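Local coordinates for protein endoglucanase (Clostridium thermocellum, PDB 2YIK) that probably hydrolyses beta-1,4-glucosidic bonds in cellulose, as a family 9 glycoside hydrolase built on an (alpha/alpha)6 barrel, at residues 436-441 with 474-479; 222-227 with 283-288; 121-126 with 181-186; 161-166 with 238-243. All blocks are in the same frame, centred on the assembly; numbering follows the deposited sequence.

In the fold
From the N terminus, contact 3 opens at 121-126, where a short strand runs into helix 124-140, and closes at 181-186 on strand 177-184. Contact 4 opens inside that loop, at 161-166, and closes beyond it at 238-243, so the two cross. Contact 2, from 222-227 to 283-288, starts before contact 4 has closed and crosses it as well, while contacts 3 and 2 follow in series. The three adjoin: Y164 meets K122 and V184, and F165 meets T222 and S225. Together they tie the small sheet to several barrel helices. Contact 1 comes last, joining two loops around helix 453-456, its centre about 30 Å from that of contact 2.

Contact 1 of 4, residues 436-441 with 474-479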
loop_
_atom_site.group_PDB
_atom_site.type_symbol
_atom_site.label_atom_id
_atom_site.label_comp_id
_atom_site.label_asym_id
_atom_site.label_seq_id
_atom_site.Cartn_x
_atom_site.Cartn_y
_atom_site.Cartn_z
ATOM N N ARG A 436 13.527 2.500 22.509
ATOM C CA ARG A 436 12.785 1.415 21.897
ATOM C C ARG A 436 12.744 1.444 20.379
ATOM O O ARG A 436 12.441 2.473 19.772
ATOM C CB ARG A 436 11.352 1.392 22.428
ATOM C CG ARG A 436 10.658 0.089 22.098
ATOM C CD ARG A 436 9.171 0.105 22.333
ATOM N NE ARG A 436 8.766 0.204 23.733
ATOM C CZ ARG A 436 9.331 -0.457 24.737
ATOM N NH1 ARG A 436 10.356 -1.271 24.508
ATOM N NH2 ARG A 436 8.848 -0.328 25.967
ATOM N N CYS A 437 13.068 0.304 19.774
ATOM C CA CYS A 437 13.035 0.182 18.326
ATOM C C CYS A 437 11.646 -0.337 17.987
ATOM O O CYS A 437 11.227 -1.390 18.478
ATOM C CB CYS A 437 14.093 -0.803 17.822
ATOM S SG CYS A 437 14.073 -1.006 16.010
ATOM N N TYR A 438 10.933 0.404 17.149
ATOM C CA TYR A 438 9.574 0.043 16.781
ATOM C C TYR A 438 9.428 -0.877 15.565
ATOM O O TYR A 438 8.322 -1.113 15.083
ATOM C CB TYR A 438 8.767 1.330 16.620
ATOM C CG TYR A 438 8.551 2.036 17.946
ATOM C CD1 TYR A 438 7.580 1.587 18.835
ATOM C CD2 TYR A 438 9.356 3.115 18.335
ATOM C CE1 TYR A 438 7.406 2.185 20.083
ATOM C CE2 TYR A 438 9.196 3.724 19.585
ATOM C CZ TYR A 438 8.215 3.253 20.453
ATOM O OH TYR A 438 8.032 3.847 21.680
ATOM N N VAL A 439 10.553 -1.392 15.084
ATOM C CA VAL A 439 10.594 -2.321 13.958
ATOM C C VAL A 439 10.941 -3.650 14.631
ATOM O O VAL A 439 12.049 -3.805 15.146
ATOM C CB VAL A 439 11.716 -1.925 12.974
ATOM C CG1 VAL A 439 11.795 -2.915 11.823
ATOM C CG2 VAL A 439 11.467 -0.521 12.457
ATOM N N VAL A 440 10.019 -4.610 14.658
ATOM C CA VAL A 440 10.345 -5.845 15.360
ATOM C C VAL A 440 11.457 -6.688 14.734
ATOM O O VAL A 440 11.578 -6.789 13.510
ATOM C CB VAL A 440 9.060 -6.711 15.663
ATOM C CG1 VAL A 440 7.843 -6.125 14.987
ATOM C CG2 VAL A 440 9.280 -8.155 15.282
ATOM N N GLY A 441 12.293 -7.253 15.606
ATOM C CA GLY A 441 13.398 -8.102 15.183
ATOM C C GLY A 441 14.644 -7.394 14.685
ATOM O O GLY A 441 15.668 -8.024 14.446
ATOM N N ALA A 474 8.431 -5.747 10.857
ATOM C CA ALA A 474 7.127 -5.129 11.066
ATOM C C ALA A 474 7.274 -3.810 11.830
ATOM O O ALA A 474 7.989 -3.742 12.832
ATOM C CB ALA A 474 6.216 -6.075 11.836
ATOM N N LEU A 475 6.606 -2.767 11.342
ATOM C CA LEU A 475 6.630 -1.458 11.993
ATOM C C LEU A 475 5.306 -1.359 12.730
ATOM O O LEU A 475 4.249 -1.288 12.105
ATOM C CB LEU A 475 6.729 -0.332 10.960
ATOM C CG LEU A 475 6.595 1.104 11.481
ATOM C CD1 LEU A 475 7.768 1.446 12.382
ATOM C CD2 LEU A 475 6.536 2.074 10.302
ATOM N N VAL A 476 5.355 -1.374 14.058
ATOM C CA VAL A 476 4.129 -1.305 14.840
ATOM C C VAL A 476 3.529 0.103 14.872
ATOM O O VAL A 476 4.178 1.077 14.485
ATOM C CB VAL A 476 4.381 -1.789 16.273
ATOM C CG1 VAL A 476 4.926 -3.218 16.241
ATOM C CG2 VAL A 476 5.358 -0.854 16.975
ATOM N N GLY A 477 2.281 0.192 15.324
ATOM C CA GLY A 477 1.595 1.468 15.404
ATOM C C GLY A 477 2.490 2.596 15.876
ATOM O O GLY A 477 2.464 3.694 15.321
ATOM N N GLY A 478 3.279 2.332 16.914
ATOM C CA GLY A 478 4.181 3.345 17.420
ATOM C C GLY A 478 3.850 3.825 18.814
ATOM O O GLY A 478 2.918 3.319 19.445
ATOM N N PRO A 479 4.598 4.817 19.322
ATOM C CA PRO A 479 4.377 5.363 20.662
ATOM C C PRO A 479 3.174 6.298 20.704
ATOM O O PRO A 479 2.638 6.677 19.658
ATOM C CB PRO A 479 5.690 6.081 20.953
ATOM C CG PRO A 479 6.071 6.621 19.590
ATOM C CD PRO A 479 5.764 5.453 18.670
#
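The carbonyl oxygen of A474 is held by two neighbouring residues of the other loop: V440 N donates a hydrogen bond of 2.9 Å to A474 O in the carbonyl plane, and V439 CA brings a C-H to within 3.2 Å of the same oxygen. On the other flank V476 N reaches Y438 O at 3.1 Å, with an N-H...O angle of 163°. These two bonds bracket V439 and L475 in a single beta bridge, which in this family 9 catalytic domain joins the loop after helix 416-428 to the one before helix 499-516. The bridge is buried, and the side chain of V476 lies about 7 Å from that of H451, the predicted active-site histidine. Y438 carries most of the side-chain packing. With chi1 at -69° its CG stands anti to the carbonyl carbon, and the ring swings over toward P479. There P479 CD sits 3.9 Å from the ring centroid of Y438, a CH-pi contact over one face, while R436 CG lies over the opposite face, toward its rim. V476 CG2 meets the ring edge in plane, 3.8 Å from Y438 CD1, and H485 packs edge-to-face against the same ring.

Contact 2 of 4, residues 222-227 with 283-288; sequences TAASLA and CWAAAW
The A224 methyl makes the tightest contact of this helix pair: A224 CB lies only 3.2 Å from W284 CD1 and 3.5 Å from W284 NE1, against the pyrrole side of the indole. Beside it the backbones come very close, A224 CA and A285 CA being 3.9 Å apart. Helices 216-233 and 279-293 run in nearly the same direction here, their axes 7.9 Å apart and crossing at 23°, an approach that alanines allow. Such near-parallel neighbours, with helix 238-257 between them in sequence, are consistent with one layer of an (alpha/alpha)6 barrel. Contacts become fewer away from A224. On one side A223 CB meets A285 CB at a looser 4.2 Å. Farther along, A227 CB rests on W288 CB at 3.9 Å, touching the stem of that side chain and not its ring. This sparser part is still buried, and other residues pack against both indoles: W136 meets W284 edge-to-face, Y139 does the same to W288, and helix 322-336 touches both tryptophans. Within their own helix the two indole planes are nearly perpendicular, the NE1 edge of W288 lying 3.1 Å above a face of W284, toward its rim. W284 swings its CG anti to the backbone N (chi1 170°), and its NE1 makes a weak hydrogen bond to S132 OG. No hydrogen bond joins the two segments, so this interface rests on close apolar packing, one methyl against indole and the others against alanine methyls or W288 CB.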
loop_
_atom_site.group_PDB
_atom_site.type_symbol
_atom_site.label_atom_id
_atom_site.label_comp_id
_atom_site.label_asym_id
_atom_site.label_seq_id
_atom_site.Cartn_x
_atom_site.Cartn_y
_atom_site.Cartn_z
ATOM N N THR A 222 -6.624 0.059 -7.300
ATOM C CA THR A 222 -6.047 -1.136 -7.904
ATOM C C THR A 222 -5.408 -0.839 -9.260
ATOM O O THR A 222 -4.319 -1.330 -9.548
ATOM C CB THR A 222 -7.100 -2.256 -8.078
ATOM O OG1 THR A 222 -7.713 -2.536 -6.814
ATOM C CG2 THR A 222 -6.435 -3.537 -8.593
ATOM N N ALA A 223 -6.074 -0.039 -10.087
ATOM C CA ALA A 223 -5.522 0.301 -11.395
ATOM C C ALA A 223 -4.184 1.023 -11.234
ATOM O O ALA A 223 -3.264 0.814 -12.022
ATOM C CB ALA A 223 -6.507 1.175 -12.189
ATOM N N ALA A 224 -4.081 1.865 -10.208
ATOM C CA ALA A 224 -2.849 2.604 -9.959
ATOM C C ALA A 224 -1.703 1.629 -9.720
ATOM O O ALA A 224 -0.651 1.747 -10.337
ATOM C CB ALA A 224 -3.012 3.536 -8.757
ATOM N N SER A 225 -1.926 0.664 -8.832
ATOM C CA SER A 225 -0.924 -0.347 -8.504
ATOM C C SER A 225 -0.424 -1.082 -9.748
ATOM O O SER A 225 0.778 -1.302 -9.916
ATOM C CB SER A 225 -1.501 -1.371 -7.521
ATOM O OG SER A 225 -0.521 -2.332 -7.177
ATOM N N LEU A 226 -1.358 -1.476 -10.609
ATOM C CA LEU A 226 -1.013 -2.182 -11.834
ATOM C C LEU A 226 -0.241 -1.293 -12.804
ATOM O O LEU A 226 0.645 -1.773 -13.508
ATOM C CB LEU A 226 -2.281 -2.735 -12.491
ATOM C CG LEU A 226 -2.850 -3.923 -11.715
ATOM C CD1 LEU A 226 -4.294 -4.186 -12.101
ATOM C CD2 LEU A 226 -1.976 -5.139 -11.982
ATOM N N ALA A 227 -0.571 -0.003 -12.841
ATOM C CA ALA A 227 0.138 0.930 -13.710
ATOM C C ALA A 227 1.566 1.071 -13.180
ATOM O O ALA A 227 2.518 1.155 -13.950
ATOM C CB ALA A 227 -0.559 2.282 -13.727
ATOM N N CYS A 283 -7.515 10.021 -9.332
ATOM C CA CYS A 283 -6.443 10.882 -9.833
ATOM C C CYS A 283 -5.069 10.216 -9.741
ATOM O O CYS A 283 -4.230 10.393 -10.621
ATOM C CB CYS A 283 -6.440 12.218 -9.078
ATOM S SG CYS A 283 -7.882 13.243 -9.468
ATOM N N TRP A 284 -4.864 9.448 -8.675
ATOM C CA TRP A 284 -3.632 8.695 -8.427
ATOM C C TRP A 284 -3.417 7.705 -9.592
ATOM O O TRP A 284 -2.335 7.639 -10.166
ATOM C CB TRP A 284 -3.795 7.980 -7.075
ATOM C CG TRP A 284 -2.791 6.931 -6.639
ATOM C CD1 TRP A 284 -3.084 5.639 -6.312
ATOM C CD2 TRP A 284 -1.413 7.123 -6.274
ATOM N NE1 TRP A 284 -1.997 5.021 -5.752
ATOM C CE2 TRP A 284 -0.956 5.909 -5.709
ATOM C CE3 TRP A 284 -0.528 8.207 -6.344
ATOM C CZ2 TRP A 284 0.349 5.739 -5.234
ATOM C CZ3 TRP A 284 0.777 8.040 -5.867
ATOM C CH2 TRP A 284 1.196 6.815 -5.312
ATOM N N ALA A 285 -4.458 6.954 -9.939
ATOM C CA ALA A 285 -4.385 5.998 -11.044
ATOM C C ALA A 285 -4.158 6.735 -12.368
ATOM O O ALA A 285 -3.317 6.339 -13.178
ATOM C CB ALA A 285 -5.669 5.188 -11.119
ATOM N N ALA A 286 -4.911 7.812 -12.576
ATOM C CA ALA A 286 -4.805 8.601 -13.800
ATOM C C ALA A 286 -3.394 9.144 -13.998
ATOM O O ALA A 286 -2.849 9.079 -15.100
ATOM C CB ALA A 286 -5.815 9.754 -13.776
ATOM N N ALA A 287 -2.808 9.680 -12.930
ATOM C CA ALA A 287 -1.456 10.227 -13.007
ATOM C C ALA A 287 -0.459 9.141 -13.397
ATOM O O ALA A 287 0.395 9.359 -14.247
ATOM C CB ALA A 287 -1.054 10.845 -11.671
ATOM N N TRP A 288 -0.561 7.978 -12.761
ATOM C CA TRP A 288 0.344 6.879 -13.069
ATOM C C TRP A 288 0.139 6.357 -14.484
ATOM O O TRP A 288 1.097 5.957 -15.147
ATOM C CB TRP A 288 0.169 5.733 -12.074
ATOM C CG TRP A 288 0.886 5.965 -10.782
ATOM C CD1 TRP A 288 0.336 6.342 -9.589
ATOM C CD2 TRP A 288 2.298 5.853 -10.560
ATOM N NE1 TRP A 288 1.319 6.467 -8.634
ATOM C CE2 TRP A 288 2.527 6.173 -9.199
ATOM C CE3 TRP A 288 3.385 5.507 -11.373
ATOM C CZ2 TRP A 288 3.812 6.159 -8.640
ATOM C CZ3 TRP A 288 4.662 5.494 -10.813
ATOM C CH2 TRP A 288 4.862 5.816 -9.457
#

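Contact 3 of 4, residues 121-126 with 181-186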
loop_
_atom_site.group_PDB
_atom_site.type_symbol
_atom_site.label_atom_id
_atom_site.label_comp_id
_atom_site.label_asym_id
_atom_site.label_seq_id
_atom_site.Cartn_x
_atom_site.Cartn_y
_atom_site.Cartn_z
ATOM N N VAL A 121 -8.165 -11.240 6.969
ATOM C CA VAL A 121 -9.026 -10.748 5.913
ATOM C C VAL A 121 -8.166 -10.010 4.885
ATOM O O VAL A 121 -7.082 -9.508 5.210
ATOM C CB VAL A 121 -10.056 -9.754 6.446
ATOM C CG1 VAL A 121 -11.055 -9.382 5.347
ATOM C CG2 VAL A 121 -10.762 -10.346 7.648
ATOM N N LYS A 122 -8.646 -9.957 3.646
ATOM C CA LYS A 122 -7.959 -9.236 2.588
ATOM C C LYS A 122 -8.913 -8.114 2.180
ATOM O O LYS A 122 -9.912 -8.360 1.509
ATOM C CB LYS A 122 -7.658 -10.162 1.395
ATOM C CG LYS A 122 -6.720 -11.329 1.754
ATOM C CD LYS A 122 -6.260 -12.153 0.541
ATOM C CE LYS A 122 -7.402 -12.922 -0.131
ATOM N NZ LYS A 122 -6.891 -13.944 -1.099
ATOM N N PHE A 123 -8.619 -6.893 2.631
ATOM C CA PHE A 123 -9.437 -5.718 2.325
ATOM C C PHE A 123 -8.832 -5.013 1.117
ATOM O O PHE A 123 -7.637 -4.725 1.094
ATOM C CB PHE A 123 -9.471 -4.767 3.523
ATOM C CG PHE A 123 -10.208 -5.316 4.729
ATOM C CD1 PHE A 123 -11.604 -5.298 4.787
ATOM C CD2 PHE A 123 -9.501 -5.809 5.820
ATOM C CE1 PHE A 123 -12.283 -5.759 5.924
ATOM C CE2 PHE A 123 -10.164 -6.272 6.960
ATOM C CZ PHE A 123 -11.560 -6.246 7.014
ATOM N N GLY A 124 -9.671 -4.732 0.121
ATOM C CA GLY A 124 -9.213 -4.113 -1.110
ATOM C C GLY A 124 -8.560 -2.744 -1.099
ATOM O O GLY A 124 -7.544 -2.547 -1.772
ATOM N N LEU A 125 -9.126 -1.795 -0.361
ATOM C CA LEU A 125 -8.556 -0.457 -0.337
ATOM C C LEU A 125 -7.132 -0.448 0.209
ATOM O O LEU A 125 -6.231 0.057 -0.450
ATOM C CB LEU A 125 -9.455 0.511 0.447
ATOM C CG LEU A 125 -9.188 2.012 0.257
ATOM C CD1 LEU A 125 -8.932 2.321 -1.216
ATOM C CD2 LEU A 125 -10.383 2.807 0.774
ATOM N N PRO A 126 -6.904 -0.994 1.418
ATOM C CA PRO A 126 -5.509 -0.961 1.880
ATOM C C PRO A 126 -4.600 -1.957 1.134
ATOM O O PRO A 126 -3.386 -1.757 1.064
ATOM C CB PRO A 126 -5.624 -1.267 3.372
ATOM C CG PRO A 126 -6.861 -2.135 3.456
ATOM C CD PRO A 126 -7.814 -1.467 2.481
ATOM N N CYS A 181 -13.034 -8.817 -7.671
ATOM C CA CYS A 181 -13.130 -9.247 -6.286
ATOM C C CYS A 181 -12.142 -8.401 -5.500
ATOM O O CYS A 181 -10.929 -8.514 -5.677
ATOM C CB CYS A 181 -12.777 -10.724 -6.118
ATOM S SG CYS A 181 -12.818 -11.249 -4.372
ATOM N N HIS A 182 -12.676 -7.559 -4.625
ATOM C CA HIS A 182 -11.852 -6.663 -3.829
ATOM C C HIS A 182 -11.638 -7.115 -2.390
ATOM O O HIS A 182 -10.809 -6.550 -1.686
ATOM C CB HIS A 182 -12.487 -5.272 -3.804
ATOM C CG HIS A 182 -13.787 -5.218 -3.070
ATOM N ND1 HIS A 182 -15.002 -5.514 -3.664
ATOM C CD2 HIS A 182 -14.069 -4.931 -1.779
ATOM C CE1 HIS A 182 -15.965 -5.407 -2.771
ATOM N NE2 HIS A 182 -15.427 -5.053 -1.615
ATOM N N GLN A 183 -12.371 -8.130 -1.950
ATOM C CA GLN A 183 -12.236 -8.588 -0.568
ATOM C C GLN A 183 -12.588 -10.065 -0.392
ATOM O O GLN A 183 -13.550 -10.568 -0.973
ATOM C CB GLN A 183 -13.131 -7.729 0.341
ATOM C CG GLN A 183 -13.086 -8.044 1.832
ATOM C CD GLN A 183 -14.024 -7.150 2.639
ATOM O OE1 GLN A 183 -14.084 -5.932 2.425
ATOM N NE2 GLN A 183 -14.753 -7.748 3.579
ATOM N N VAL A 184 -11.784 -10.753 0.404
ATOM C CA VAL A 184 -12.014 -12.157 0.704
ATOM C C VAL A 184 -11.973 -12.221 2.226
ATOM O O VAL A 184 -10.982 -11.841 2.851
ATOM C CB VAL A 184 -10.918 -13.065 0.096
ATOM C CG1 VAL A 184 -11.201 -14.517 0.444
ATOM C CG2 VAL A 184 -10.867 -12.885 -1.427
ATOM N N GLY A 185 -13.063 -12.679 2.825
ATOM C CA GLY A 185 -13.116 -12.735 4.271
ATOM C C GLY A 185 -14.009 -11.618 4.779
ATOM O O GLY A 185 -14.483 -10.797 3.997
ATOM N N ASP A 186 -14.205 -11.580 6.094
ATOM C CA ASP A 186 -15.065 -10.595 6.746
ATOM C C ASP A 186 -14.535 -10.338 8.157
ATOM O O ASP A 186 -14.367 -11.274 8.936
ATOM C CB ASP A 186 -16.489 -11.163 6.828
ATOM C CG ASP A 186 -17.496 -10.178 7.390
ATOM O OD1 ASP A 186 -17.092 -9.151 7.970
ATOM O OD2 ASP A 186 -18.709 -10.442 7.257
HETATM O O HOH W 1 -8.408 -7.676 -1.235
#
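A classic beta bulge on strand 177-184, where H182 and Q183 both face W207 of strand 206-209, lies where the short, weakly bonded strand 122-123 pairs with it and leads into helix 124-140 of the barrel. K122 and V184 form an antiparallel hydrogen-bonded pair: K122 N donates to V184 O at 3.1 Å, and V184 N returns a bond of 3.2 Å to K122 O. The pairing frays toward the helix. G124, having no side chain, lets H182 O come close, but the angle at G124 N is too poor for a hydrogen bond; a water instead donates to H182 O at 2.7 Å and, weakly, to K122 O. On one face of the sheet K122 and V184 run side by side, with K122 CE 3.5 Å from V184 CB. The lysine chain bends at chi3 (-67°), and its NZ goes on to the carbonyls of G112 and V110, the side chain passing about 6 Å from the bound zinc. On the other face F123 and Q183 also point the same way, ring and amide planes 65° apart, and V121 CG1 lies over the phenyl face toward the rim, 3.5 Å above its plane. The extended Q183 side chain brings OE1 to 3.5 Å from F123 CD1. Its amide nitrogen has two carbonyl acceptors, one of them G268 O; the other is G185 O, which lies in the amide plane, 3.1 Å from Q183 NE2, with the N-H...O line straight at 179°.

Contact 4 of 4, residues 161-166 with 238-243; sequences FNDYFM and PQYAAK
Helices 151-167 and 238-257 stand well apart here, the axes of segments 161-166 and 238-243 no nearer than 12.2 Å and inclined at 49°, so long side chains have to span the gap. Y240 makes the polar link, M166 and K243 also reaching over. Its CG is anti to the backbone N (chi1 178°), which sends the ring out across the space until OH donates a hydrogen bond of 2.8 Å to D163 OD1. The carboxylate oxygen lies in the plane of the ring, at its edge, but the hydroxyl comes in from above the carboxylate plane, 44° out of it, and the two planes are almost perpendicular. The same oxygen accepts from a water 2.8 Å from D163 OD1. That water takes a bond from K243 NZ at 2.6 Å, so the opposite charges, 5.3 Å apart between D163 OD1 and K243 NZ, probably attract each other through it. M166 fills the space alongside: its chain bends at the last torsion, placing CE 3.8 Å from Y240 CE1 while SD meets K243 CG at 3.8 Å. R159, one turn before D163 on helix 151-167, makes a cation-pi contact with the Y240 ring, and F233 packs on it edge-to-face. Helix 216-233 flanks the junction, its N229 touching both N162 and Y240, and F161 and F165 pack against helix 124-140, F165 also touching S225.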
loop_
_atom_site.group_PDB
_atom_site.type_symbol
_atom_site.label_atom_id
_atom_site.label_comp_id
_atom_site.label_asym_id
_atom_site.label_seq_id
_atom_site.Cartn_x
_atom_site.Cartn_y
_atom_site.Cartn_z
ATOM N N PHE A 161 1.295 -9.219 -5.059
ATOM C CA PHE A 161 0.179 -8.272 -4.887
ATOM C C PHE A 161 -0.612 -8.158 -6.188
ATOM O O PHE A 161 -1.811 -8.403 -6.234
ATOM C CB PHE A 161 0.668 -6.851 -4.566
ATOM C CG PHE A 161 0.759 -6.529 -3.100
ATOM C CD1 PHE A 161 -0.386 -6.445 -2.306
ATOM C CD2 PHE A 161 1.991 -6.245 -2.527
ATOM C CE1 PHE A 161 -0.293 -6.075 -0.961
ATOM C CE2 PHE A 161 2.095 -5.878 -1.194
ATOM C CZ PHE A 161 0.952 -5.791 -0.404
ATOM N N ASN A 162 0.091 -7.764 -7.244
ATOM C CA ASN A 162 -0.530 -7.552 -8.537
ATOM C C ASN A 162 -1.067 -8.786 -9.269
ATOM O O ASN A 162 -2.019 -8.669 -10.041
ATOM C CB ASN A 162 0.427 -6.756 -9.427
ATOM C CG ASN A 162 0.686 -5.354 -8.883
ATOM O OD1 ASN A 162 1.741 -5.075 -8.299
ATOM N ND2 ASN A 162 -0.289 -4.468 -9.061
ATOM N N ASP A 163 -0.477 -9.957 -9.049
ATOM C CA ASP A 163 -1.002 -11.148 -9.711
ATOM C C ASP A 163 -2.348 -11.470 -9.070
ATOM O O ASP A 163 -3.246 -12.010 -9.714
ATOM C CB ASP A 163 -0.044 -12.339 -9.570
ATOM C CG ASP A 163 1.243 -12.144 -10.355
ATOM O OD1 ASP A 163 1.240 -11.341 -11.306
ATOM O OD2 ASP A 163 2.255 -12.801 -10.034
ATOM N N TYR A 164 -2.475 -11.118 -7.790
ATOM C CA TYR A 164 -3.708 -11.332 -7.046
ATOM C C TYR A 164 -4.783 -10.414 -7.635
ATOM O O TYR A 164 -5.897 -10.857 -7.908
ATOM C CB TYR A 164 -3.474 -11.026 -5.559
ATOM C CG TYR A 164 -4.717 -10.854 -4.707
ATOM C CD1 TYR A 164 -5.659 -11.876 -4.578
ATOM C CD2 TYR A 164 -4.918 -9.679 -3.982
ATOM C CE1 TYR A 164 -6.770 -11.731 -3.739
ATOM C CE2 TYR A 164 -6.017 -9.519 -3.146
ATOM C CZ TYR A 164 -6.942 -10.545 -3.025
ATOM O OH TYR A 164 -8.032 -10.383 -2.191
ATOM N N PHE A 165 -4.439 -9.145 -7.847
ATOM C CA PHE A 165 -5.384 -8.191 -8.420
ATOM C C PHE A 165 -5.851 -8.686 -9.796
ATOM O O PHE A 165 -7.045 -8.705 -10.093
ATOM C CB PHE A 165 -4.741 -6.801 -8.576
ATOM C CG PHE A 165 -4.275 -6.176 -7.280
ATOM C CD1 PHE A 165 -4.975 -6.371 -6.093
ATOM C CD2 PHE A 165 -3.146 -5.356 -7.263
ATOM C CE1 PHE A 165 -4.560 -5.759 -4.905
ATOM C CE2 PHE A 165 -2.721 -4.740 -6.085
ATOM C CZ PHE A 165 -3.429 -4.940 -4.902
ATOM N N MET A 166 -4.905 -9.097 -10.632
ATOM C CA MET A 166 -5.249 -9.574 -11.966
ATOM C C MET A 166 -6.159 -10.798 -11.974
ATOM O O MET A 166 -7.122 -10.839 -12.742
ATOM C CB MET A 166 -3.976 -9.811 -12.789
ATOM C CG MET A 166 -3.301 -8.485 -13.176
ATOM S SD MET A 166 -1.864 -8.550 -14.268
ATOM C CE MET A 166 -0.532 -8.815 -13.084
ATOM N N PRO A 238 9.038 -7.073 -20.169
ATOM C CA PRO A 238 8.087 -6.379 -21.049
ATOM C C PRO A 238 6.701 -7.014 -21.199
ATOM O O PRO A 238 5.687 -6.311 -21.203
ATOM C CB PRO A 238 8.830 -6.318 -22.384
ATOM C CG PRO A 238 10.273 -6.365 -21.982
ATOM C CD PRO A 238 10.266 -7.410 -20.906
ATOM N N GLN A 239 6.657 -8.334 -21.331
ATOM C CA GLN A 239 5.386 -9.033 -21.497
ATOM C C GLN A 239 4.527 -8.944 -20.242
ATOM O O GLN A 239 3.319 -8.727 -20.324
ATOM C CB GLN A 239 5.628 -10.499 -21.845
ATOM C CG GLN A 239 4.366 -11.250 -22.247
ATOM C CD GLN A 239 4.677 -12.623 -22.817
ATOM O OE1 GLN A 239 4.442 -13.652 -22.175
ATOM N NE2 GLN A 239 5.222 -12.645 -24.032
ATOM N N TYR A 240 5.157 -9.123 -19.085
ATOM C CA TYR A 240 4.454 -9.046 -17.810
ATOM C C TYR A 240 4.008 -7.612 -17.572
ATOM O O TYR A 240 2.911 -7.364 -17.069
ATOM C CB TYR A 240 5.370 -9.484 -16.666
ATOM C CG TYR A 240 4.730 -9.393 -15.297
ATOM C CD1 TYR A 240 3.617 -10.170 -14.972
ATOM C CD2 TYR A 240 5.247 -8.547 -14.319
ATOM C CE1 TYR A 240 3.037 -10.110 -13.701
ATOM C CE2 TYR A 240 4.675 -8.479 -13.042
ATOM C CZ TYR A 240 3.572 -9.264 -12.743
ATOM O OH TYR A 240 3.000 -9.218 -11.494
ATOM N N ALA A 241 4.870 -6.668 -17.929
ATOM C CA ALA A 241 4.565 -5.256 -17.762
ATOM C C ALA A 241 3.372 -4.879 -18.625
ATOM O O ALA A 241 2.487 -4.131 -18.193
ATOM C CB ALA A 241 5.776 -4.409 -18.146
ATOM N N ALA A 242 3.353 -5.402 -19.850
ATOM C CA ALA A 242 2.265 -5.125 -20.784
ATOM C C ALA A 242 0.961 -5.655 -20.226
ATOM O O ALA A 242 -0.082 -5.011 -20.351
ATOM C CB ALA A 242 2.546 -5.772 -22.144
ATOM N N LYS A 243 1.010 -6.836 -19.620
ATOM C CA LYS A 243 -0.198 -7.417 -19.049
ATOM C C LYS A 243 -0.726 -6.541 -17.911
ATOM O O LYS A 243 -1.930 -6.278 -17.830
ATOM C CB LYS A 243 0.070 -8.830 -18.542
ATOM C CG LYS A 243 -1.144 -9.474 -17.915
ATOM C CD LYS A 243 -0.995 -10.983 -17.906
ATOM C CE LYS A 243 -1.843 -11.627 -16.824
ATOM N NZ LYS A 243 -0.964 -12.481 -15.954
HETATM O O HOH W 2 -0.327 -12.433 -13.411
#